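Local coordinates for protein angiogenin-1 (Salmo salar, PDB 7BFK) that probably cleaves RNA as a secreted endonuclease of the pancreatic ribonuclease family, at residues D2-H14 against D108-I121. Numbering follows the deposited sequence.
Sequences DVNQQYNHFLKQH and DGKFPVHYDGDVDI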
ATOM      1  N   ASP A   2       2.743   1.764  21.711  1.00 41.26           N
ATOM      2  CA  ASP A   2       1.272   1.933  21.661  1.00 44.03           C
ATOM      3  C   ASP A   2       0.775   1.403  20.314  1.00 39.75           C
ATOM      4  O   ASP A   2       1.570   1.344  19.349  1.00 36.78           O
ATOM      5  CB  ASP A   2       0.844   3.390  21.891  1.00 49.92           C
ATOM      6  CG  ASP A   2       1.419   4.393  20.902  1.00 54.16           C
ATOM      7  OD1 ASP A   2       2.593   4.222  20.500  1.00 62.23           O
ATOM      8  OD2 ASP A   2       0.683   5.344  20.538  1.00 66.61           O
ATOM      9  N   VAL A   3      -0.478   0.977  20.284  1.00 40.90           N
ATOM     10  CA  VAL A   3      -1.151   0.469  19.065  1.00 40.99           C
ATOM     11  C   VAL A   3      -1.758   1.678  18.347  1.00 36.11           C
ATOM     12  O   VAL A   3      -2.338   2.526  19.020  1.00 33.65           O
ATOM     13  CB  VAL A   3      -2.231  -0.581  19.411  1.00 46.31           C
ATOM     14  CG1 VAL A   3      -3.099  -0.918  18.209  1.00 47.14           C
ATOM     15  CG2 VAL A   3      -1.637  -1.854  20.011  1.00 48.04           C
ATOM     16  N   ASN A   4      -1.539   1.788  17.053  1.00 34.78           N
ATOM     17  CA  ASN A   4      -2.294   2.713  16.182  1.00 32.58           C
ATOM     18  C   ASN A   4      -2.983   1.818  15.173  1.00 31.92           C
ATOM     19  O   ASN A   4      -2.299   1.304  14.288  1.00 29.61           O
ATOM     20  CB  ASN A   4      -1.457   3.789  15.508  1.00 37.87           C
ATOM     21  CG  ASN A   4      -2.338   4.732  14.709  1.00 37.54           C
ATOM     22  OD1 ASN A   4      -3.181   4.291  13.930  1.00 38.42           O
ATOM     23  ND2 ASN A   4      -2.170   6.029  14.916  1.00 39.87           N
ATOM     24  N   GLN A   5      -4.290   1.637  15.307  1.00 30.79           N
ATOM     25  CA  GLN A   5      -5.052   0.695  14.465  1.00 30.54           C
ATOM     26  C   GLN A   5      -4.905   1.075  12.977  1.00 31.28           C
ATOM     27  O   GLN A   5      -5.001   0.167  12.146  1.00 27.58           O
ATOM     28  CB  GLN A   5      -6.506   0.650  14.914  1.00 36.21           C
ATOM     29  CG  GLN A   5      -7.248  -0.546  14.340  1.00 45.28           C
ATOM     30  CD  GLN A   5      -6.577  -1.850  14.705  1.00 48.91           C
ATOM     31  OE1 GLN A   5      -6.451  -2.757  13.880  1.00 59.71           O
ATOM     32  NE2 GLN A   5      -6.117  -1.944  15.946  1.00 43.32           N
ATOM     33  N   GLN A   6      -4.719   2.358  12.656  1.00 29.79           N
ATOM     34  CA  GLN A   6      -4.556   2.819  11.247  1.00 32.13           C
ATOM     35  C   GLN A   6      -3.202   2.344  10.725  1.00 26.65           C
ATOM     36  O   GLN A   6      -3.082   2.072   9.512  1.00 27.32           O
ATOM     37  CB  GLN A   6      -4.765   4.325  11.123  1.00 35.05           C
ATOM     38  CG  GLN A   6      -6.235   4.668  10.962  1.00 43.48           C
ATOM     39  CD  GLN A   6      -6.550   6.137  11.071  1.00 49.66           C
ATOM     40  OE1 GLN A   6      -5.732   6.951  11.518  1.00 48.51           O
ATOM     41  NE2 GLN A   6      -7.769   6.478  10.688  1.00 60.15           N
ATOM     42  N   TYR A   7      -2.232   2.186  11.613  1.00 28.53           N
ATOM     43  CA  TYR A   7      -0.902   1.623  11.250  1.00 27.45           C
ATOM     44  C   TYR A   7      -1.097   0.144  10.918  1.00 27.45           C
ATOM     45  O   TYR A   7      -0.610  -0.294   9.873  1.00 25.84           O
ATOM     46  CB  TYR A   7       0.131   1.845  12.350  1.00 29.13           C
ATOM     47  CG  TYR A   7       1.477   1.253  12.038  1.00 29.75           C
ATOM     48  CD1 TYR A   7       2.024   1.365  10.770  1.00 30.51           C
ATOM     49  CD2 TYR A   7       2.209   0.581  13.005  1.00 31.82           C
ATOM     50  CE1 TYR A   7       3.256   0.822  10.463  1.00 31.84           C
ATOM     51  CE2 TYR A   7       3.456   0.054  12.724  1.00 30.77           C
ATOM     52  CZ  TYR A   7       3.983   0.174  11.446  1.00 34.30           C
ATOM     53  OH  TYR A   7       5.201  -0.358  11.146  1.00 35.02           O
ATOM     54  N   ASN A   8      -1.801  -0.615  11.772  1.00 26.24           N
ATOM     55  CA  ASN A   8      -2.092  -2.048  11.496  1.00 25.63           C
ATOM     56  C   ASN A   8      -2.836  -2.162  10.160  1.00 27.22           C
ATOM     57  O   ASN A   8      -2.527  -3.066   9.365  1.00 24.87           O
ATOM     58  CB  ASN A   8      -2.891  -2.722  12.615  1.00 26.75           C
ATOM     59  CG  ASN A   8      -2.058  -2.919  13.861  1.00 30.07           C
ATOM     60  OD1 ASN A   8      -1.794  -1.970  14.605  1.00 28.41           O
ATOM     61  ND2 ASN A   8      -1.620  -4.150  14.077  1.00 34.00           N
ATOM     62  N   HIS A   9      -3.807  -1.286   9.934  1.00 30.15           N
ATOM     63  CA  HIS A   9      -4.593  -1.274   8.675  1.00 30.34           C
ATOM     64  C   HIS A   9      -3.621  -1.019   7.497  1.00 27.25           C
ATOM     65  O   HIS A   9      -3.715  -1.711   6.485  1.00 25.81           O
ATOM     66  CB  HIS A   9      -5.708  -0.235   8.761  1.00 36.36           C
ATOM     67  CG  HIS A   9      -6.843  -0.520   7.833  1.00 44.21           C
ATOM     68  ND1 HIS A   9      -6.688  -1.290   6.690  1.00 51.00           N
ATOM     69  CD2 HIS A   9      -8.123  -0.098   7.833  1.00 52.61           C
ATOM     70  CE1 HIS A   9      -7.835  -1.360   6.047  1.00 52.33           C
ATOM     71  NE2 HIS A   9      -8.735  -0.627   6.724  1.00 60.29           N
ATOM     72  N   PHE A  10      -2.718  -0.067   7.648  1.00 26.91           N
ATOM     73  CA  PHE A  10      -1.711   0.295   6.607  1.00 25.43           C
ATOM     74  C   PHE A  10      -0.856  -0.928   6.277  1.00 27.72           C
ATOM     75  O   PHE A  10      -0.721  -1.267   5.098  1.00 25.87           O
ATOM     76  CB  PHE A  10      -0.857   1.467   7.068  1.00 25.23           C
ATOM     77  CG  PHE A  10       0.226   1.832   6.087  1.00 24.76           C
ATOM     78  CD1 PHE A  10       1.417   1.129   6.047  1.00 27.44           C
ATOM     79  CD2 PHE A  10       0.030   2.860   5.174  1.00 27.15           C
ATOM     80  CE1 PHE A  10       2.394   1.444   5.112  1.00 26.58           C
ATOM     81  CE2 PHE A  10       1.018   3.181   4.246  1.00 25.14           C
ATOM     82  CZ  PHE A  10       2.188   2.478   4.221  1.00 25.07           C
ATOM     83  N   LEU A  11      -0.321  -1.609   7.301  1.00 26.88           N
ATOM     84  CA  LEU A  11       0.521  -2.807   7.089  1.00 27.85           C
ATOM     85  C   LEU A  11      -0.273  -3.869   6.332  1.00 27.50           C
ATOM     86  O   LEU A  11       0.281  -4.435   5.376  1.00 28.45           O
ATOM     87  CB  LEU A  11       1.004  -3.327   8.439  1.00 28.32           C
ATOM     88  CG  LEU A  11       1.939  -2.406   9.198  1.00 27.27           C
ATOM     89  CD1 LEU A  11       2.327  -3.040  10.532  1.00 29.53           C
ATOM     90  CD2 LEU A  11       3.197  -2.104   8.369  1.00 26.62           C
ATOM     91  N   LYS A  12      -1.514  -4.144   6.738  1.00 30.07           N
ATOM     92  CA  LYS A  12      -2.367  -5.178   6.095  1.00 32.47           C
ATOM     93  C   LYS A  12      -2.596  -4.816   4.622  1.00 31.56           C
ATOM     94  O   LYS A  12      -2.489  -5.681   3.777  1.00 30.71           O
ATOM     95  CB  LYS A  12      -3.730  -5.294   6.787  1.00 37.48           C
ATOM     96  CG  LYS A  12      -3.752  -5.991   8.145  1.00 47.91           C
ATOM     97  CD  LYS A  12      -5.099  -5.781   8.858  1.00 48.95           C
ATOM     98  CE  LYS A  12      -5.106  -6.112  10.338  1.00 55.04           C
ATOM     99  NZ  LYS A  12      -5.346  -7.551  10.593  1.00 54.90           N
ATOM    100  N   GLN A  13      -2.888  -3.554   4.338  1.00 28.17           N
ATOM    101  CA  GLN A  13      -3.175  -3.081   2.959  1.00 29.60           C
ATOM    102  C   GLN A  13      -1.902  -2.935   2.093  1.00 32.03           C
ATOM    103  O   GLN A  13      -2.014  -3.185   0.886  1.00 29.57           O
ATOM    104  CB  GLN A  13      -3.853  -1.726   3.049  1.00 31.80           C
ATOM    105  CG  GLN A  13      -4.293  -1.176   1.713  1.00 41.11           C
ATOM    106  CD  GLN A  13      -5.401  -0.178   1.918  1.00 47.01           C
ATOM    107  OE1 GLN A  13      -5.247   1.012   1.676  1.00 56.36           O
ATOM    108  NE2 GLN A  13      -6.514  -0.666   2.437  1.00 48.98           N
ATOM    109  N   HIS A  14      -0.743  -2.564   2.658  1.00 30.02           N
ATOM    110  CA  HIS A  14       0.419  -2.137   1.831  1.00 28.22           C
ATOM    111  C   HIS A  14       1.767  -2.764   2.183  1.00 32.17           C
ATOM    112  O   HIS A  14       2.722  -2.386   1.500  1.00 32.41           O
ATOM    113  CB  HIS A  14       0.585  -0.614   1.923  1.00 27.49           C
ATOM    114  CG  HIS A  14      -0.557   0.145   1.348  1.00 25.70           C
ATOM    115  ND1 HIS A  14      -0.843   0.125   0.004  1.00 23.97           N
ATOM    116  CD2 HIS A  14      -1.457   0.974   1.908  1.00 26.73           C
ATOM    117  CE1 HIS A  14      -1.909   0.854  -0.222  1.00 27.93           C
ATOM    118  NE2 HIS A  14      -2.295   1.391   0.921  1.00 25.67           N
ATOM    119  N   ASP A 108       1.078   9.766  10.618  1.00 44.94           N
ATOM    120  CA  ASP A 108       0.370  10.324  11.794  1.00 43.52           C
ATOM    121  C   ASP A 108       1.362  10.179  12.934  1.00 42.96           C
ATOM    122  O   ASP A 108       1.461   9.068  13.516  1.00 45.88           O
ATOM    123  CB  ASP A 108      -0.958   9.616  12.053  1.00 43.80           C
ATOM    124  CG  ASP A 108      -1.843  10.373  13.033  1.00 51.92           C
ATOM    125  OD1 ASP A 108      -1.315  11.233  13.757  1.00 48.44           O
ATOM    126  OD2 ASP A 108      -3.046  10.116  13.040  1.00 57.38           O
ATOM    127  N   GLY A 109       2.137  11.220  13.194  1.00 43.41           N
ATOM    128  CA  GLY A 109       3.240  11.121  14.157  1.00 41.34           C
ATOM    129  C   GLY A 109       4.224  10.091  13.643  1.00 40.31           C
ATOM    130  O   GLY A 109       4.606  10.205  12.464  1.00 40.02           O
ATOM    131  N   LYS A 110       4.537   9.067  14.444  1.00 40.12           N
ATOM    132  CA  LYS A 110       5.534   8.020  14.101  1.00 43.95           C
ATOM    133  C   LYS A 110       4.902   6.891  13.271  1.00 40.12           C
ATOM    134  O   LYS A 110       5.652   5.944  12.963  1.00 39.88           O
ATOM    135  CB  LYS A 110       6.127   7.395  15.367  1.00 50.23           C
ATOM    136  CG  LYS A 110       5.183   6.473  16.139  1.00 57.12           C
ATOM    137  CD  LYS A 110       5.856   5.638  17.228  1.00 62.58           C
ATOM    138  CE  LYS A 110       5.989   6.353  18.553  1.00 66.55           C
ATOM    139  NZ  LYS A 110       4.683   6.470  19.243  1.00 66.65           N
ATOM    140  N   PHE A 111       3.613   6.995  12.912  1.00 37.46           N
ATOM    141  CA  PHE A 111       2.824   5.903  12.274  1.00 39.40           C
ATOM    142  C   PHE A 111       2.396   6.184  10.837  1.00 35.89           C
ATOM    143  O   PHE A 111       1.631   7.104  10.558  1.00 37.41           O
ATOM    144  CB  PHE A 111       1.520   5.634  13.037  1.00 39.11           C
ATOM    145  CG  PHE A 111       1.691   5.118  14.440  1.00 43.67           C
ATOM    146  CD1 PHE A 111       2.041   3.796  14.673  1.00 39.61           C
ATOM    147  CD2 PHE A 111       1.463   5.945  15.536  1.00 43.65           C
ATOM    148  CE1 PHE A 111       2.189   3.316  15.967  1.00 41.40           C
ATOM    149  CE2 PHE A 111       1.604   5.461  16.828  1.00 41.38           C
ATOM    150  CZ  PHE A 111       1.972   4.149  17.042  1.00 42.52           C
ATOM    151  N   PRO A 112       2.856   5.355   9.876  1.00 33.63           N
ATOM    152  CA  PRO A 112       2.292   5.354   8.537  1.00 32.83           C
ATOM    153  C   PRO A 112       0.790   5.068   8.665  1.00 32.76           C
ATOM    154  O   PRO A 112       0.431   4.222   9.481  1.00 33.45           O
ATOM    155  CB  PRO A 112       3.005   4.194   7.829  1.00 32.01           C
ATOM    156  CG  PRO A 112       4.313   4.062   8.575  1.00 33.63           C
ATOM    157  CD  PRO A 112       3.991   4.429  10.014  1.00 34.94           C
ATOM    158  N   VAL A 113      -0.038   5.763   7.888  1.00 31.87           N
ATOM    159  CA  VAL A 113      -1.522   5.600   7.902  1.00 35.40           C
ATOM    160  C   VAL A 113      -2.081   5.750   6.496  1.00 34.78           C
ATOM    161  O   VAL A 113      -1.454   6.413   5.668  1.00 40.11           O
ATOM    162  CB  VAL A 113      -2.184   6.620   8.860  1.00 35.06           C
ATOM    163  CG1 VAL A 113      -1.865   6.303  10.298  1.00 37.06           C
ATOM    164  CG2 VAL A 113      -1.776   8.048   8.535  1.00 38.63           C
ATOM    165  N   HIS A 114      -3.263   5.170   6.266  1.00 49.35           N
ATOM    166  CA  HIS A 114      -4.074   5.314   5.028  1.00 55.09           C
ATOM    167  C   HIS A 114      -5.519   5.565   5.479  1.00 62.51           C
ATOM    168  O   HIS A 114      -6.031   4.781   6.300  1.00 72.81           O
ATOM    169  CB  HIS A 114      -3.927   4.092   4.107  1.00 58.84           C
ATOM    170  CG  HIS A 114      -4.670   2.895   4.600  1.00 71.30           C
ATOM    171  ND1 HIS A 114      -5.975   2.635   4.228  1.00 77.10           N
ATOM    172  CD2 HIS A 114      -4.320   1.910   5.456  1.00 70.60           C
ATOM    173  CE1 HIS A 114      -6.388   1.531   4.821  1.00 77.75           C
ATOM    174  NE2 HIS A 114      -5.394   1.070   5.578  1.00 75.67           N
ATOM    175  N   TYR A 115      -6.134   6.642   5.009  1.00 72.89           N
ATOM    176  CA  TYR A 115      -7.505   7.048   5.405  1.00 73.03           C
ATOM    177  C   TYR A 115      -8.525   6.543   4.379  1.00 71.98           C
ATOM    178  O   TYR A 115      -8.567   7.084   3.256  1.00 72.07           O
ATOM    179  CB  TYR A 115      -7.566   8.565   5.583  1.00 76.72           C
ATOM    180  CG  TYR A 115      -6.714   9.100   6.708  1.00 79.21           C
ATOM    181  CD1 TYR A 115      -6.902   8.662   8.009  1.00 80.46           C
ATOM    182  CD2 TYR A 115      -5.755  10.078   6.487  1.00 80.07           C
ATOM    183  CE1 TYR A 115      -6.144   9.156   9.058  1.00 75.62           C
ATOM    184  CE2 TYR A 115      -4.988  10.586   7.527  1.00 79.72           C
ATOM    185  CZ  TYR A 115      -5.188  10.126   8.818  1.00 79.57           C
ATOM    186  OH  TYR A 115      -4.446  10.608   9.858  1.00 82.40           O
ATOM    187  N   ASP A 116      -9.304   5.523   4.766  1.00 71.01           N
ATOM    188  CA  ASP A 116     -10.422   4.926   3.979  1.00 73.31           C
ATOM    189  C   ASP A 116      -9.920   3.817   3.049  1.00 69.30           C
ATOM    190  O   ASP A 116     -10.772   3.163   2.409  1.00 62.78           O
ATOM    191  CB  ASP A 116     -11.182   5.989   3.179  1.00 70.99           C
ATOM    192  CG  ASP A 116     -12.224   6.734   3.993  1.00 79.28           C
ATOM    193  OD1 ASP A 116     -12.774   6.123   4.937  1.00 76.31           O
ATOM    194  OD2 ASP A 116     -12.476   7.920   3.684  1.00 83.93           O
ATOM    195  N   GLY A 117      -8.605   3.613   2.960  1.00 62.08           N
ATOM    196  CA  GLY A 117      -8.011   2.602   2.064  1.00 65.67           C
ATOM    197  C   GLY A 117      -8.699   2.590   0.701  1.00 62.18           C
ATOM    198  O   GLY A 117      -8.689   1.524   0.042  1.00 62.19           O
ATOM    199  N   ASP A 118      -9.323   3.714   0.322  1.00 55.61           N
ATOM    200  CA  ASP A 118      -9.971   3.923  -1.002  1.00 52.61           C
ATOM    201  C   ASP A 118      -8.924   4.515  -1.959  1.00 47.48           C
ATOM    202  O   ASP A 118      -9.225   4.662  -3.150  1.00 43.21           O
ATOM    203  CB  ASP A 118     -11.223   4.799  -0.900  1.00 63.09           C
ATOM    204  CG  ASP A 118     -11.042   6.078  -0.094  1.00 75.89           C
ATOM    205  OD1 ASP A 118      -9.917   6.316   0.389  1.00 84.92           O
ATOM    206  OD2 ASP A 118     -12.038   6.821   0.059  1.00 85.44           O
ATOM    207  N   VAL A 119      -7.748   4.889  -1.452  1.00 41.45           N
ATOM    208  CA  VAL A 119      -6.642   5.367  -2.329  1.00 38.99           C
ATOM    209  C   VAL A 119      -5.476   4.385  -2.158  1.00 37.85           C
ATOM    210  O   VAL A 119      -5.698   3.238  -1.731  1.00 44.51           O
ATOM    211  CB  VAL A 119      -6.247   6.843  -2.095  1.00 46.49           C
ATOM    212  CG1 VAL A 119      -5.151   7.309  -3.061  1.00 39.02           C
ATOM    213  CG2 VAL A 119      -7.449   7.772  -2.216  1.00 46.50           C
ATOM    214  N   ASP A 120      -4.277   4.815  -2.469  1.00 28.13           N
ATOM    215  CA  ASP A 120      -3.112   3.917  -2.498  1.00 23.01           C
ATOM    216  C   ASP A 120      -1.891   4.744  -2.103  1.00 25.19           C
ATOM    217  O   ASP A 120      -1.959   5.988  -2.108  1.00 22.41           O
ATOM    218  CB  ASP A 120      -3.020   3.327  -3.913  1.00 23.07           C
ATOM    219  CG  ASP A 120      -2.008   2.232  -4.123  1.00 23.02           C
ATOM    220  OD1 ASP A 120      -1.578   1.637  -3.108  1.00 24.07           O
ATOM    221  OD2 ASP A 120      -1.649   1.981  -5.326  1.00 23.28           O
ATOM    222  N   ILE A 121      -0.794   4.087  -1.800  1.00 23.47           N
ATOM    223  CA  ILE A 121       0.464   4.812  -1.544  1.00 25.02           C
ATOM    224  C   ILE A 121       0.952   5.310  -2.901  1.00 24.13           C
ATOM    225  O   ILE A 121       0.456   4.812  -3.932  1.00 23.44           O
ATOM    226  CB  ILE A 121       1.479   3.911  -0.837  1.00 23.67           C
ATOM    227  CG1 ILE A 121       1.805   2.688  -1.679  1.00 24.66           C
ATOM    228  CG2 ILE A 121       0.950   3.509   0.545  1.00 25.27           C
ATOM    229  CD1 ILE A 121       3.034   1.969  -1.210  1.00 26.42           C
TER
HETATM  230  O   HOH W   1      -4.169   7.999  13.237  1.00 42.78           O
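The H114 side chain packs against helix 5-14, chiefly on H9, F10 and Q13. With chi1 at 75°, the ring is carried toward the helix, where its tip meets H9. CB stays 4.1 Å from Q13 OE1, an oxygen that lies over one face of the imidazole. CD2 fits against the helix backbone, 3.3 Å from F10 CA, while CE1 on the other branch is 3.2 Å from Q13 NE2. At the tip, NE2 comes within 2.9 Å of H9 ND1. The ring planes, 87° apart, make this an edge-to-face pair, with the edge of H114 directed at the face of H9. H14 turns its own edge to the H114 face, completing a three-histidine cluster.

Elsewhere in the contact, aliphatic carbons sit over ring faces. P112 CB stands 3.8 Å from the centroid of the F10 ring, and N4 CB lies 3.4 Å from that of F111; both are CH-pi contacts over the ring centre. On H14 the same role falls to I121 CG2, while H14 ND1 is hydrogen-bonded to T45 O. The axes of helix 5-14 and strand 111-113 run at 62° and come within 6.7 Å of each other.

In pancreatic ribonucleases, a histidine of the N-terminal helix and one near the C-terminus face each other across the active-site cleft. H14 and H114, with H14 NE2 5.1 Å from H114 ND1, probably form that pair here, with K41 nearby.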